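Local coordinates for protein malate dehydrogenase (Plasmodium falciparum, PDB 5NFR) that is a malate dehydrogenase of the lactate/malate dehydrogenase superfamily, probably interconverting malate and oxaloacetate with NAD as the hydride carrier, at residues 4-9 with 26-31; 71-76 with 110-115. All blocks are in the same frame, centred on the assembly; numbering follows the deposited sequence.

Contact 1: 4-9 with 26-31; sequences IALIGS and GDLILY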
# COMPACT_ATOMS: atom_id res chain seq x y z
N ILE A 4 2.27 -20.00 -47.95
CA ILE A 4 2.39 -19.50 -46.58
C ILE A 4 1.30 -20.21 -45.71
O ILE A 4 0.10 -20.02 -45.97
CB ILE A 4 2.26 -18.00 -46.53
CG1 ILE A 4 3.37 -17.33 -47.37
CG2 ILE A 4 2.38 -17.48 -45.14
CD1 ILE A 4 3.15 -15.85 -47.67
N ALA A 5 1.71 -20.94 -44.65
CA ALA A 5 0.84 -21.64 -43.79
C ALA A 5 0.77 -21.00 -42.44
O ALA A 5 1.76 -20.80 -41.76
CB ALA A 5 1.24 -23.07 -43.62
N LEU A 6 -0.48 -20.67 -42.03
CA LEU A 6 -0.76 -19.96 -40.83
C LEU A 6 -1.34 -21.06 -39.92
O LEU A 6 -2.52 -21.45 -40.07
CB LEU A 6 -1.75 -18.81 -41.12
CG LEU A 6 -1.33 -17.84 -42.27
CD1 LEU A 6 -2.44 -16.91 -42.72
CD2 LEU A 6 -0.15 -17.03 -41.79
N ILE A 7 -0.54 -21.49 -38.96
CA ILE A 7 -0.99 -22.41 -37.98
C ILE A 7 -1.57 -21.63 -36.81
O ILE A 7 -0.83 -21.23 -35.89
CB ILE A 7 0.15 -23.38 -37.53
CG1 ILE A 7 0.58 -24.24 -38.69
CG2 ILE A 7 -0.29 -24.30 -36.44
CD1 ILE A 7 1.85 -25.01 -38.38
N GLY A 8 -2.91 -21.55 -36.79
CA GLY A 8 -3.64 -20.70 -35.91
C GLY A 8 -4.34 -19.65 -36.76
O GLY A 8 -3.67 -18.83 -37.45
N SER A 9 -5.67 -19.62 -36.72
CA SER A 9 -6.50 -18.66 -37.46
C SER A 9 -7.24 -17.66 -36.56
O SER A 9 -8.32 -17.22 -36.92
CB SER A 9 -7.47 -19.42 -38.34
OG SER A 9 -6.75 -20.28 -39.26
N GLY A 26 2.21 -14.63 -51.28
CA GLY A 26 2.04 -16.10 -51.51
C GLY A 26 0.59 -16.60 -51.36
O GLY A 26 -0.25 -15.84 -50.98
N ASP A 27 0.34 -17.83 -51.80
CA ASP A 27 -0.86 -18.52 -51.51
C ASP A 27 -0.98 -18.79 -49.99
O ASP A 27 0.01 -19.08 -49.33
CB ASP A 27 -0.91 -19.84 -52.24
CG ASP A 27 -1.02 -19.66 -53.71
OD1 ASP A 27 -1.67 -18.69 -54.17
OD2 ASP A 27 -0.51 -20.52 -54.44
N LEU A 28 -2.18 -18.68 -49.45
CA LEU A 28 -2.37 -18.91 -48.03
C LEU A 28 -2.95 -20.27 -47.76
O LEU A 28 -3.86 -20.74 -48.45
CB LEU A 28 -3.26 -17.87 -47.41
CG LEU A 28 -2.74 -16.45 -47.56
CD1 LEU A 28 -3.78 -15.47 -46.95
CD2 LEU A 28 -1.38 -16.28 -46.87
N ILE A 29 -2.44 -20.89 -46.70
CA ILE A 29 -3.13 -22.02 -46.03
C ILE A 29 -3.45 -21.64 -44.60
O ILE A 29 -2.55 -21.41 -43.78
CB ILE A 29 -2.27 -23.25 -46.12
CG1 ILE A 29 -2.29 -23.73 -47.57
CG2 ILE A 29 -2.90 -24.37 -45.24
CD1 ILE A 29 -1.14 -24.56 -47.89
N LEU A 30 -4.73 -21.39 -44.36
CA LEU A 30 -5.26 -21.03 -43.02
C LEU A 30 -5.70 -22.30 -42.26
O LEU A 30 -6.67 -22.96 -42.67
CB LEU A 30 -6.47 -20.14 -43.13
CG LEU A 30 -6.16 -18.68 -42.97
CD1 LEU A 30 -7.30 -17.85 -43.54
CD2 LEU A 30 -5.96 -18.31 -41.52
N TYR A 31 -4.95 -22.64 -41.21
CA TYR A 31 -5.17 -23.80 -40.45
C TYR A 31 -5.63 -23.38 -39.05
O TYR A 31 -5.05 -22.46 -38.42
CB TYR A 31 -3.91 -24.73 -40.35
CG TYR A 31 -4.07 -25.83 -39.32
CD1 TYR A 31 -3.81 -25.59 -38.01
CD2 TYR A 31 -4.64 -27.04 -39.68
CE1 TYR A 31 -4.04 -26.55 -37.07
CE2 TYR A 31 -4.90 -28.03 -38.75
CZ TYR A 31 -4.60 -27.78 -37.43
OH TYR A 31 -4.82 -28.72 -36.46
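Leu-6 and Leu-30 meet through their methyl ends on the face of the sheet that also carries Ile-4 and Leu-28. The two side chains cross at a slant, Leu-6 CD1 lying 4.0 Å from Leu-30 CD2. Next to them, Leu-28 has its CG beside the backbone N; this chi1 of -59°, with an extended second torsion, directs CD2 toward the neighbouring strand, 4.0 Å from Ile-4 CB. At the end of this row Ile-4 reaches with CD1 to the backbone of Gly-26, lying against its N and CA. Helix 11-22 covers this face through Val-16, Cys-20 and Leu-21. On the other face Ala-5 sits beside Ile-29, and Ile-7 meets Tyr-31, CG2 approaching CD1 of the ring obliquely at 4.1 Å.

Strands 4-7 and 27-31 run parallel, 17° apart, as the first two strands of the Rossmann fold, joined by helix 11-22 in a beta-alpha-beta crossover. Five backbone bonds link them. The bond from Ile-4 N to Asp-27 O, 2.8 Å long, is almost straight, as is that from Leu-6 N to Ile-29 O, and Ile-4 O and Leu-6 O accept from Ile-29 N and Tyr-31 N.

Tyr-31 O closes the ladder where strand 4-7 gives way to the glycine-rich turn. It accepts Gly-8 N at 2.8 Å, with the donor tilted 29° from the carbonyl plane, and a weak bond from Ser-9 OG at 2.9 Å. Gly-8 and Ser-9 belong to the predicted NAD-binding turn, where Gly-8 opens a GxGxxG pattern. Ser-9 N is bonded to Asp-32 OD2, a further predicted NAD-binding residue.

Contact 2: 71-76 with 110-115; sequences DIIVIT and SKAFVI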
# COMPACT_ATOMS: atom_id res chain seq x y z
N ASP A 71 6.29 -23.11 -47.77
CA ASP A 71 7.60 -22.45 -47.69
C ASP A 71 7.75 -21.75 -46.37
O ASP A 71 8.85 -21.64 -45.88
CB ASP A 71 7.77 -21.46 -48.87
CG ASP A 71 7.65 -22.16 -50.17
OD1 ASP A 71 8.52 -22.98 -50.46
OD2 ASP A 71 6.65 -21.93 -50.90
N ILE A 72 6.65 -21.19 -45.87
CA ILE A 72 6.66 -20.37 -44.64
C ILE A 72 5.56 -20.93 -43.71
O ILE A 72 4.51 -21.29 -44.21
CB ILE A 72 6.33 -18.88 -44.92
CG1 ILE A 72 7.34 -18.26 -45.90
CG2 ILE A 72 6.32 -18.09 -43.62
CD1 ILE A 72 8.47 -17.47 -45.26
N ILE A 73 5.85 -20.92 -42.41
CA ILE A 73 4.95 -21.29 -41.41
C ILE A 73 4.95 -20.22 -40.34
O ILE A 73 5.96 -19.94 -39.73
CB ILE A 73 5.36 -22.63 -40.78
CG1 ILE A 73 4.99 -23.75 -41.74
CG2 ILE A 73 4.56 -22.90 -39.49
CD1 ILE A 73 5.55 -25.09 -41.31
N VAL A 74 3.75 -19.70 -40.06
CA VAL A 74 3.50 -18.78 -38.92
C VAL A 74 2.64 -19.51 -37.85
O VAL A 74 1.52 -19.90 -38.10
CB VAL A 74 2.76 -17.51 -39.37
CG1 VAL A 74 2.53 -16.59 -38.21
CG2 VAL A 74 3.61 -16.77 -40.41
N ILE A 75 3.17 -19.60 -36.64
CA ILE A 75 2.51 -20.28 -35.55
C ILE A 75 1.99 -19.31 -34.54
O ILE A 75 2.75 -18.72 -33.80
CB ILE A 75 3.42 -21.32 -34.81
CG1 ILE A 75 3.99 -22.35 -35.80
CG2 ILE A 75 2.63 -22.07 -33.76
CD1 ILE A 75 5.12 -23.19 -35.22
N THR A 76 0.65 -19.23 -34.47
CA THR A 76 -0.07 -18.45 -33.45
C THR A 76 -0.98 -19.29 -32.61
O THR A 76 -1.64 -18.78 -31.73
CB THR A 76 -0.99 -17.36 -34.07
OG1 THR A 76 -1.86 -17.98 -35.02
CG2 THR A 76 -0.18 -16.34 -34.81
N SER A 110 9.27 -30.35 -43.50
CA SER A 110 10.51 -30.12 -42.79
C SER A 110 11.39 -29.04 -43.43
O SER A 110 12.35 -28.59 -42.79
CB SER A 110 11.30 -31.43 -42.64
OG SER A 110 11.69 -31.95 -43.90
N LYS A 111 11.09 -28.58 -44.65
CA LYS A 111 11.93 -27.53 -45.30
C LYS A 111 11.48 -26.07 -45.11
O LYS A 111 12.12 -25.13 -45.60
CB LYS A 111 12.09 -27.86 -46.78
CG LYS A 111 13.07 -29.04 -46.99
CD LYS A 111 13.71 -29.03 -48.37
CE LYS A 111 14.95 -29.92 -48.42
NZ LYS A 111 15.72 -29.82 -49.71
N ALA A 112 10.41 -25.86 -44.36
CA ALA A 112 9.88 -24.55 -44.17
C ALA A 112 10.75 -23.69 -43.27
O ALA A 112 11.49 -24.17 -42.43
CB ALA A 112 8.47 -24.66 -43.60
N PHE A 113 10.53 -22.40 -43.41
CA PHE A 113 11.00 -21.37 -42.47
C PHE A 113 9.84 -21.06 -41.49
O PHE A 113 8.73 -20.78 -41.91
CB PHE A 113 11.45 -20.11 -43.23
CG PHE A 113 11.90 -18.99 -42.33
CD1 PHE A 113 12.96 -19.15 -41.52
CD2 PHE A 113 11.21 -17.78 -42.30
CE1 PHE A 113 13.43 -18.12 -40.73
CE2 PHE A 113 11.63 -16.74 -41.50
CZ PHE A 113 12.77 -16.92 -40.70
N VAL A 114 10.13 -21.09 -40.21
CA VAL A 114 9.12 -21.12 -39.15
C VAL A 114 9.20 -19.92 -38.24
O VAL A 114 10.22 -19.68 -37.62
CB VAL A 114 9.24 -22.38 -38.32
CG1 VAL A 114 8.23 -22.34 -37.18
CG2 VAL A 114 8.94 -23.56 -39.22
N ILE A 115 8.14 -19.11 -38.26
CA ILE A 115 8.06 -17.96 -37.37
C ILE A 115 6.98 -18.31 -36.25
O ILE A 115 5.82 -18.43 -36.53
CB ILE A 115 7.68 -16.66 -38.15
CG1 ILE A 115 8.64 -16.35 -39.26
CG2 ILE A 115 7.65 -15.45 -37.20
CD1 ILE A 115 8.06 -15.45 -40.32
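A chi1 of 177° swings the ring of Phe-113 away from its own amide and beside Ile-72, whose chi1 of -59° sets CG1 beside its own N and whose second torsion brings CD1 round to the ring. The two side chains lie side by side and point the same way. Ile-72 CD1 meets the edge of the ring, close to its plane, 4.0 Å from Phe-113 CD2. The ring also stacks on Tyr-243 of helix 230-244, which packs on this face of the sheet and touches Val-74 and Ile-115 through Ile-240.

The reverse face is aliphatic. Ile-73 extends CD1 to 3.7 Å from Ala-112 CB, the methyl that points across from the residue just before strand 113-116, while Ile-73 CB rests 4.0 Å from Val-114 CG2. The other branch of the valine turns to Ile-75: Val-114 CG1 touches Ile-75 CD1 at 3.8 Å, the side chains slanting across one another. Val-101 and Val-105 of helix 91-108 pack over this aliphatic layer, consistent with a right-handed beta-alpha-beta crossover of the Rossmann fold in which that helix connects the parallel strands 72-75 and 113-116.

Backbone bonds alternate in direction along the pair. Phe-113 N donates to Asp-71 O at 3.1 Å; the N-H points almost straight at the oxygen, although the nitrogen is tilted 32° from the carbonyl plane. Further along, Ile-73 N donates to Phe-113 O, and Ile-73 O accepts Ile-115 N at 2.8 Å, with the donor nearly in line with the carbonyl. The ladder ends with Ile-75 N bonded to Ile-115 O at 2.9 Å. Asp-71 turns its carboxylate to the other neighbouring strand, where OD2 accepts the backbone N of Lys-3.

In the fold
From the N terminus, strand 3-7 leads through the glycine-rich turn and helix 11-22 to strand 27-31, and contact 1 closes that loop. The chain then continues through helix 37-52 and strand 58-61 before returning to strand 72-75 on the other flank of strand 3-7. Contact 2 closes the loop that follows, through helix 91-108 to strand 113-116. The two loops are in series, neither nested nor crossed. They are joined within one six-stranded parallel sheet of the NAD-binding domain, where strands 3-7 and 72-75 are neighbours: Ile-7 N lies 2.7 Å from Val-74 O, probably as a hydrogen bond, and Ile-7 packs on Ile-73.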